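Local coordinates for protein peptidoglycan DD-endopeptidase ShyB (Vibrio cholerae, PDB 2GU1) that cuts the peptide cross-links between adjacent peptidoglycan strands as a zinc-dependent DD-endopeptidase, probably allowing new glycan insertion and cell wall expansion, at residues Asp59-Leu67 / Ile78-Phe87. Numbering follows the deposited sequence.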
loop_
_atom_site.group_PDB
_atom_site.type_symbol
_atom_site.label_atom_id
_atom_site.label_comp_id
_atom_site.label_asym_id
_atom_site.label_seq_id
_atom_site.Cartn_x
_atom_site.Cartn_y
_atom_site.Cartn_z
ATOM N N ASP A 59 -14.899 28.158 1.615
ATOM C CA ASP A 59 -14.719 29.541 2.059
ATOM C C ASP A 59 -15.987 30.375 1.873
ATOM O O ASP A 59 -17.057 29.836 1.573
ATOM C CB ASP A 59 -13.559 30.202 1.306
ATOM C CG ASP A 59 -13.731 30.150 -0.202
ATOM O OD1 ASP A 59 -14.874 30.277 -0.686
ATOM O OD2 ASP A 59 -12.716 29.998 -0.911
ATOM N N ASP A 60 -15.857 31.691 2.057
ATOM C CA ASP A 60 -16.982 32.615 1.915
ATOM C C ASP A 60 -17.564 32.577 0.508
ATOM O O ASP A 60 -18.741 32.874 0.307
ATOM C CB ASP A 60 -16.547 34.050 2.225
ATOM C CG ASP A 60 -15.965 34.200 3.616
ATOM O OD1 ASP A 60 -14.875 33.644 3.870
ATOM O OD2 ASP A 60 -16.599 34.875 4.456
ATOM N N MET A 61 -16.725 32.226 -0.462
ATOM C CA MET A 61 -17.141 32.145 -1.859
ATOM C C MET A 61 -17.728 30.766 -2.147
ATOM O O MET A 61 -18.140 30.481 -3.270
ATOM C CB MET A 61 -15.939 32.404 -2.777
ATOM C CG MET A 61 -16.249 32.376 -4.274
ATOM S SD MET A 61 -14.766 32.538 -5.319
ATOM C CE MET A 61 -15.501 32.613 -6.965
ATOM N N GLY A 62 -17.764 29.915 -1.127
ATOM C CA GLY A 62 -18.299 28.576 -1.301
ATOM C C GLY A 62 -17.363 27.672 -2.085
ATOM O O GLY A 62 -17.771 26.618 -2.575
ATOM N N GLN A 63 -16.103 28.084 -2.207
ATOM C CA GLN A 63 -15.114 27.304 -2.942
ATOM C C GLN A 63 -14.226 26.520 -1.984
ATOM O O GLN A 63 -13.900 26.994 -0.896
ATOM C CB GLN A 63 -14.249 28.222 -3.811
ATOM C CG GLN A 63 -15.041 29.108 -4.767
ATOM C CD GLN A 63 -16.020 28.321 -5.624
ATOM O OE1 GLN A 63 -15.630 27.406 -6.351
ATOM N NE2 GLN A 63 -17.299 28.678 -5.540
ATOM N N LEU A 64 -13.840 25.319 -2.400
ATOM C CA LEU A 64 -13.000 24.443 -1.585
ATOM C C LEU A 64 -11.694 25.114 -1.174
ATOM O O LEU A 64 -10.925 25.554 -2.022
ATOM C CB LEU A 64 -12.679 23.159 -2.360
ATOM C CG LEU A 64 -11.959 22.052 -1.589
ATOM C CD1 LEU A 64 -12.917 21.437 -0.578
ATOM C CD2 LEU A 64 -11.461 20.989 -2.555
ATOM N N SER A 65 -11.447 25.185 0.128
ATOM C CA SER A 65 -10.221 25.789 0.635
ATOM C C SER A 65 -9.326 24.717 1.257
ATOM O O SER A 65 -8.110 24.882 1.350
ATOM C CB SER A 65 -10.542 26.860 1.678
ATOM O OG SER A 65 -11.125 26.285 2.830
ATOM N N ARG A 66 -9.939 23.620 1.691
ATOM C CA ARG A 66 -9.196 22.520 2.284
ATOM C C ARG A 66 -9.983 21.217 2.310
ATOM O O ARG A 66 -11.177 21.204 2.624
ATOM C CB ARG A 66 -8.774 22.862 3.708
ATOM C CG ARG A 66 -8.339 21.641 4.492
ATOM C CD ARG A 66 -7.898 21.996 5.891
ATOM N NE ARG A 66 -6.603 22.665 5.883
ATOM C CZ ARG A 66 -5.979 23.088 6.975
ATOM N NH1 ARG A 66 -6.535 22.914 8.166
ATOM N NH2 ARG A 66 -4.792 23.674 6.876
ATOM N N LEU A 67 -9.290 20.128 1.986
ATOM C CA LEU A 67 -9.864 18.784 1.982
ATOM C C LEU A 67 -9.088 17.924 2.974
ATOM O O LEU A 67 -7.853 17.907 2.949
ATOM C CB LEU A 67 -9.746 18.149 0.589
ATOM C CG LEU A 67 -9.940 16.629 0.518
ATOM C CD1 LEU A 67 -11.406 16.298 0.725
ATOM C CD2 LEU A 67 -9.460 16.095 -0.832
ATOM N N ILE A 78 -4.078 15.888 4.534
ATOM C CA ILE A 78 -4.644 17.229 4.471
ATOM C C ILE A 78 -4.216 17.975 3.208
ATOM O O ILE A 78 -3.023 18.182 2.971
ATOM C CB ILE A 78 -4.209 18.022 5.705
ATOM C CG1 ILE A 78 -4.570 17.227 6.961
ATOM C CG2 ILE A 78 -4.859 19.403 5.700
ATOM C CD1 ILE A 78 -3.914 17.737 8.227
ATOM N N TYR A 79 -5.196 18.368 2.397
ATOM C CA TYR A 79 -4.943 19.084 1.147
ATOM C C TYR A 79 -5.390 20.537 1.328
ATOM O O TYR A 79 -6.589 20.829 1.409
ATOM C CB TYR A 79 -5.711 18.419 -0.003
ATOM C CG TYR A 79 -5.317 16.965 -0.245
ATOM C CD1 TYR A 79 -4.387 16.628 -1.229
ATOM C CD2 TYR A 79 -5.839 15.933 0.550
ATOM C CE1 TYR A 79 -3.981 15.293 -1.423
ATOM C CE2 TYR A 79 -5.435 14.602 0.368
ATOM C CZ TYR A 79 -4.510 14.289 -0.619
ATOM O OH TYR A 79 -4.122 12.973 -0.810
ATOM N N THR A 80 -4.418 21.446 1.379
ATOM C CA THR A 80 -4.707 22.862 1.590
ATOM C C THR A 80 -4.478 23.754 0.376
ATOM O O THR A 80 -3.445 23.657 -0.288
ATOM C CB THR A 80 -3.870 23.406 2.759
ATOM O OG1 THR A 80 -4.141 22.633 3.933
ATOM C CG2 THR A 80 -4.210 24.864 3.033
ATOM N N ARG A 81 -5.446 24.626 0.097
ATOM C CA ARG A 81 -5.335 25.546 -1.029
ATOM C C ARG A 81 -4.374 26.682 -0.690
ATOM O O ARG A 81 -4.432 27.256 0.400
ATOM C CB ARG A 81 -6.704 26.121 -1.410
ATOM C CG ARG A 81 -6.626 27.146 -2.542
ATOM C CD ARG A 81 -7.960 27.371 -3.233
ATOM N NE ARG A 81 -8.996 27.876 -2.336
ATOM C CZ ARG A 81 -8.943 29.040 -1.699
ATOM N NH1 ARG A 81 -7.895 29.841 -1.854
ATOM N NH2 ARG A 81 -9.942 29.404 -0.904
ATOM N N GLU A 82 -3.486 26.990 -1.632
ATOM C CA GLU A 82 -2.490 28.045 -1.461
ATOM C C GLU A 82 -2.937 29.324 -2.180
ATOM O O GLU A 82 -3.821 29.288 -3.040
ATOM C CB GLU A 82 -1.139 27.582 -2.022
ATOM C CG GLU A 82 -0.502 26.398 -1.300
ATOM C CD GLU A 82 -0.085 26.720 0.128
ATOM O OE1 GLU A 82 -0.028 27.919 0.476
ATOM O OE2 GLU A 82 0.198 25.778 0.900
ATOM N N ASN A 83 -2.329 30.453 -1.833
ATOM C CA ASN A 83 -2.695 31.714 -2.465
ATOM C C ASN A 83 -2.531 31.660 -3.979
ATOM O O ASN A 83 -3.257 32.334 -4.709
ATOM C CB ASN A 83 -1.859 32.870 -1.898
ATOM C CG ASN A 83 -2.266 33.246 -0.486
ATOM O OD1 ASN A 83 -3.438 33.526 -0.223
ATOM N ND2 ASN A 83 -1.301 33.262 0.427
ATOM N N ASP A 84 -1.590 30.850 -4.455
ATOM C CA ASP A 84 -1.363 30.753 -5.889
ATOM C C ASP A 84 -2.371 29.850 -6.592
ATOM O O ASP A 84 -2.276 29.622 -7.795
ATOM C CB ASP A 84 0.071 30.275 -6.175
ATOM C CG ASP A 84 0.346 28.882 -5.641
ATOM O OD1 ASP A 84 1.484 28.398 -5.812
ATOM O OD2 ASP A 84 -0.570 28.271 -5.054
ATOM N N GLY A 85 -3.339 29.340 -5.840
ATOM C CA GLY A 85 -4.352 28.481 -6.429
ATOM C C GLY A 85 -4.063 26.992 -6.352
ATOM O O GLY A 85 -4.968 26.171 -6.501
ATOM N N SER A 86 -2.804 26.634 -6.128
ATOM C CA SER A 86 -2.425 25.229 -6.030
ATOM C C SER A 86 -2.773 24.708 -4.640
ATOM O O SER A 86 -3.117 25.478 -3.744
ATOM C CB SER A 86 -0.921 25.059 -6.263
ATOM O OG SER A 86 -0.178 25.606 -5.185
ATOM N N PHE A 87 -2.682 23.396 -4.469
ATOM C CA PHE A 87 -2.961 22.768 -3.184
ATOM C C PHE A 87 -1.692 22.127 -2.653
ATOM O O PHE A 87 -0.935 21.522 -3.414
ATOM C CB PHE A 87 -4.042 21.691 -3.330
ATOM C CG PHE A 87 -5.444 22.214 -3.215
ATOM C CD1 PHE A 87 -6.188 21.991 -2.055
ATOM C CD2 PHE A 87 -6.019 22.934 -4.253
ATOM C CE1 PHE A 87 -7.487 22.479 -1.938
ATOM C CE2 PHE A 87 -7.324 23.430 -4.144
ATOM C CZ PHE A 87 -8.055 23.198 -2.981
#
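The Arg66 guanidinium carries Ile78 CG2 over one face, 3.7 Å from Arg66 NE, and Thr80 OG1 near its edge. Arg66 lies alongside Thr80 and grips this oxygen side-on, with NE 3.1 Å and NH2 3.2 Å from OG1. Both hydrogen bonds are bent, with N-H...O angles near 140°. The Arg81 guanidinium takes Leu64 O at its edge, in plane, through NE at 3.0 Å. Its NH2 forms a salt bridge to Asp59 OD2 at 2.8 Å, carboxylate and guanidinium planes 65° apart. Arg81 CG stands anti to the backbone N (chi1 177°); a bend at chi3 brings the guanidinium to Asp59 and Leu64 O. Asp59 OD1 accepts from Gln63 N, so one carboxylate both braces its turn and holds Arg81. The Tyr79 ring meets Leu67 O at its edge; Leu67 CD2 lies 3.9 Å from Tyr79 CD2. The Phe87 ring has Arg81 CA over the centre of one face and Leu64 O at its edge. Helix 29-38 packs against Leu64, Tyr79 and Phe87.

Leu67 and Tyr79 form an antiparallel hydrogen-bonded pair, and Arg66 and Thr80 the adjacent non-hydrogen-bonded one. Ser65 and Arg66 make a classic bulge against Met57. In this LysM-like domain hairpin, Arg66 and Thr80 bond beside Ile78 on one face; Leu67 and Tyr79 pack on the other. Arg81 is hydrogen-bonded to strand 64-70 through NE and through N to Ser65 O; its salt bridge reaches the Asp59-Gly62 turn.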